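Local coordinates for protein tail component (PDB 5LY8) that probably recognises Lactobacillus casei surface saccharides through carbohydrate-binding modules of the phage distal tail, this chain being the second, which binds magnesium, at residues E15-P26 with M78-S86. Sequence-based numbering, arbitrary orientation. Where two conformers were deposited one is given.
With MG (magnesium ion), chain C.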
# COMPACT_ATOMS: atom_id res chain seq x y z
N GLU A 15 -1.85 -9.86 -17.34
CA GLU A 15 -1.92 -11.15 -16.68
C GLU A 15 -2.14 -10.92 -15.19
O GLU A 15 -1.22 -10.48 -14.50
CB GLU A 15 -0.66 -12.00 -16.92
CG GLU A 15 -0.37 -12.20 -18.39
CD GLU A 15 0.90 -12.93 -18.73
OE1 GLU A 15 1.80 -13.06 -17.85
OE2 GLU A 15 1.04 -13.32 -19.91
N ARG A 16 -3.34 -11.23 -14.70
CA ARG A 16 -3.64 -11.07 -13.30
C ARG A 16 -3.00 -12.17 -12.48
O ARG A 16 -3.11 -13.34 -12.84
CB ARG A 16 -5.16 -11.00 -13.07
CG ARG A 16 -5.45 -10.31 -11.74
CD ARG A 16 -6.87 -9.88 -11.63
NE ARG A 16 -7.09 -8.56 -12.20
CZ ARG A 16 -8.21 -7.88 -12.00
NH1 ARG A 16 -9.18 -8.39 -11.26
NH2 ARG A 16 -8.36 -6.67 -12.53
N VAL A 17 -2.26 -11.79 -11.44
CA VAL A 17 -1.58 -12.73 -10.56
C VAL A 17 -2.53 -13.20 -9.48
O VAL A 17 -2.54 -14.39 -9.15
CB VAL A 17 -0.30 -12.07 -10.00
CG1 VAL A 17 0.28 -12.83 -8.81
CG2 VAL A 17 0.74 -11.92 -11.10
N TYR A 18 -3.32 -12.27 -8.89
CA TYR A 18 -4.26 -12.65 -7.85
C TYR A 18 -5.30 -11.57 -7.82
O TYR A 18 -5.05 -10.46 -8.31
CB TYR A 18 -3.58 -12.79 -6.45
CG TYR A 18 -3.29 -11.45 -5.80
CD1 TYR A 18 -2.11 -10.76 -6.07
CD2 TYR A 18 -4.24 -10.83 -4.98
CE1 TYR A 18 -1.88 -9.49 -5.55
CE2 TYR A 18 -4.01 -9.56 -4.46
CZ TYR A 18 -2.86 -8.89 -4.78
OH TYR A 18 -2.64 -7.62 -4.30
N HIS A 19 -6.43 -11.88 -7.20
CA HIS A 19 -7.48 -10.92 -6.98
C HIS A 19 -8.19 -11.28 -5.70
O HIS A 19 -8.69 -12.41 -5.55
CB HIS A 19 -8.46 -10.88 -8.17
CG HIS A 19 -9.65 -10.01 -7.92
ND1 HIS A 19 -10.90 -10.35 -8.39
CD2 HIS A 19 -9.75 -8.85 -7.22
CE1 HIS A 19 -11.72 -9.39 -7.99
NE2 HIS A 19 -11.08 -8.47 -7.28
N LEU A 20 -8.20 -10.35 -4.75
CA LEU A 20 -8.97 -10.50 -3.51
C LEU A 20 -10.18 -9.60 -3.59
O LEU A 20 -10.02 -8.39 -3.73
CB LEU A 20 -8.17 -10.14 -2.25
CG LEU A 20 -6.86 -10.94 -2.07
CD1 LEU A 20 -6.10 -10.47 -0.85
CD2 LEU A 20 -7.11 -12.45 -1.97
N ASP A 21 -11.38 -10.16 -3.53
CA ASP A 21 -12.61 -9.36 -3.45
C ASP A 21 -13.19 -9.35 -2.04
O ASP A 21 -14.15 -8.63 -1.78
CB ASP A 21 -13.67 -9.81 -4.46
CG ASP A 21 -14.11 -11.25 -4.37
OD1 ASP A 21 -13.99 -11.86 -3.27
OD2 ASP A 21 -14.53 -11.79 -5.42
N PHE A 22 -12.64 -10.17 -1.14
CA PHE A 22 -13.03 -10.24 0.27
C PHE A 22 -14.43 -10.79 0.49
O PHE A 22 -14.92 -10.70 1.62
CB PHE A 22 -12.82 -8.91 1.02
CG PHE A 22 -11.38 -8.48 0.93
CD1 PHE A 22 -11.02 -7.34 0.23
CD2 PHE A 22 -10.36 -9.24 1.50
CE1 PHE A 22 -9.69 -6.94 0.14
CE2 PHE A 22 -9.03 -8.83 1.42
CZ PHE A 22 -8.70 -7.72 0.70
N ASN A 23 -15.05 -11.40 -0.53
CA ASN A 23 -16.39 -12.02 -0.35
C ASN A 23 -16.29 -13.25 0.58
O ASN A 23 -17.20 -13.60 1.28
CB ASN A 23 -17.01 -12.38 -1.69
CG ASN A 23 -17.49 -11.17 -2.46
OD1 ASN A 23 -17.70 -10.13 -1.92
ND2 ASN A 23 -17.68 -11.34 -3.72
N GLN A 24 -15.14 -13.89 0.55
CA GLN A 24 -14.76 -15.00 1.38
C GLN A 24 -13.33 -14.74 1.89
O GLN A 24 -12.59 -13.96 1.29
CB GLN A 24 -14.73 -16.32 0.62
CG GLN A 24 -13.63 -16.53 -0.43
CD GLN A 24 -13.71 -15.80 -1.82
OE1 GLN A 24 -14.70 -15.06 -2.02
NE2 GLN A 24 -12.74 -16.17 -2.86
N THR A 25 -12.96 -15.41 2.97
CA THR A 25 -11.63 -15.33 3.53
C THR A 25 -10.57 -15.53 2.43
O THR A 25 -10.64 -16.46 1.66
CB THR A 25 -11.39 -16.38 4.64
OG1 THR A 25 -12.29 -16.15 5.72
CG2 THR A 25 -10.03 -16.31 5.19
N PRO A 26 -9.67 -14.56 2.32
CA PRO A 26 -8.62 -14.67 1.29
C PRO A 26 -7.81 -15.96 1.40
O PRO A 26 -7.53 -16.44 2.50
CB PRO A 26 -7.72 -13.49 1.61
CG PRO A 26 -8.63 -12.49 2.22
CD PRO A 26 -9.55 -13.31 3.07
N MET A 78 -1.29 -8.36 5.42
CA MET A 78 -1.57 -9.48 4.53
C MET A 78 -0.54 -9.41 3.41
O MET A 78 -0.24 -8.31 2.92
CB MET A 78 -2.99 -9.38 3.99
CG MET A 78 -3.42 -10.60 3.20
SD MET A 78 -5.15 -10.55 2.71
CE MET A 78 -5.92 -10.76 4.32
N SER A 79 0.00 -10.57 3.02
CA SER A 79 1.04 -10.64 2.00
C SER A 79 0.81 -11.78 1.06
O SER A 79 0.21 -12.78 1.44
CB SER A 79 2.41 -10.85 2.66
OG SER A 79 2.74 -9.76 3.51
N GLY A 80 1.42 -11.69 -0.11
CA GLY A 80 1.38 -12.77 -1.08
C GLY A 80 2.61 -12.75 -1.95
O GLY A 80 3.38 -11.78 -1.96
N THR A 81 2.79 -13.82 -2.71
CA THR A 81 3.91 -13.97 -3.62
C THR A 81 3.52 -13.65 -5.05
O THR A 81 2.36 -13.84 -5.45
CB THR A 81 4.55 -15.35 -3.51
OG1 THR A 81 3.61 -16.31 -3.95
CG2 THR A 81 5.03 -15.64 -2.11
N ILE A 82 4.49 -13.13 -5.80
CA ILE A 82 4.25 -12.73 -7.19
C ILE A 82 5.25 -13.48 -8.07
O ILE A 82 6.45 -13.23 -7.96
CB ILE A 82 4.40 -11.20 -7.37
CG1 ILE A 82 3.35 -10.46 -6.51
CG2 ILE A 82 4.26 -10.79 -8.86
CD1 ILE A 82 3.62 -8.94 -6.51
N PRO A 83 4.78 -14.40 -8.92
CA PRO A 83 5.69 -15.11 -9.83
C PRO A 83 5.98 -14.26 -11.07
O PRO A 83 5.33 -13.24 -11.32
CB PRO A 83 4.92 -16.39 -10.17
CG PRO A 83 3.49 -16.03 -10.04
CD PRO A 83 3.38 -14.82 -9.12
N LYS A 84 6.96 -14.69 -11.85
CA LYS A 84 7.30 -14.05 -13.13
C LYS A 84 6.09 -14.09 -14.07
O LYS A 84 5.21 -14.95 -13.95
CB LYS A 84 8.46 -14.79 -13.79
CG LYS A 84 9.78 -14.49 -13.09
CD LYS A 84 10.90 -15.34 -13.67
CE LYS A 84 12.21 -14.88 -13.10
NZ LYS A 84 13.34 -15.73 -13.55
N ASN A 85 6.04 -13.15 -15.01
CA ASN A 85 4.97 -13.17 -16.01
C ASN A 85 5.20 -14.37 -16.99
O ASN A 85 6.23 -15.06 -16.91
CB ASN A 85 4.86 -11.81 -16.71
CG ASN A 85 5.98 -11.44 -17.63
OD1 ASN A 85 6.76 -12.28 -18.09
ND2 ASN A 85 6.09 -10.14 -17.94
N SER A 86 4.26 -14.63 -17.89
CA SER A 86 4.36 -15.76 -18.81
C SER A 86 5.53 -15.66 -19.78
O SER A 86 5.89 -16.67 -20.41
CB SER A 86 3.05 -15.94 -19.56
OG SER A 86 2.95 -14.95 -20.57
MG MG C . -14.88 -6.47 -2.37
O HOH W 1 -16.85 -7.78 -3.14
O HOH W 2 -16.59 -4.78 -2.79
O HOH W 3 -14.38 -6.29 -4.74
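Met78 reaches across from strand 73-81 to Leu20 on strand 11-20, a worked example of side chains, not backbone pairing, linking strands from the two sheets of a concanavalin-like beta sandwich. Strand 11-20 is an edge strand of the six-stranded antiparallel sheet and pairs with 223-238, whereas 73-81 belongs to the mixed sheet. The tightly packed end is apolar. With CG anti to the backbone N (chi1 -173°), the methionine runs out extended and bends only at its last torsion, which places its sulfur and methyl among three residues. SD lies 3.7 Å from Leu20 CD1, the two side chains meeting at a slant. The same sulfur approaches the Phe22 ring at its edge, near the ring plane, 4.4 Å from CE2. CE lies 3.8 Å from Pro26 CG, with the methionine crossing the proline at about a right angle. Phe54, Tyr56 and Trp209 also pack on Met78, which is buried together with Leu20 and Phe22. Next along the chain from Leu20, Asp21 binds a magnesium ion through its backbone O, 2.4 Å away, together with Gly59 O, Gln227 O and three waters; Asp21 OD1 accepts from Asn23 N in an Asx turn.

Toward the other end the packing thins and solvent comes nearer. Val17 and the exposed Pro83 meet tip to tip, CG1 to CD at 3.7 Å, beside the buried Ile82. Beyond them the contact turns polar: the extended Glu15 chain presents its carboxylate to Ser86, and each oxygen uses its syn lone pair, a two-pronged grip that should limit the carboxylate's rotation. Glu15 OE1 takes a nearly straight bond from Ser86 N (171°), while Glu15 OE2 accepts a hydrogen bond from Ser86 OG at 2.6 Å.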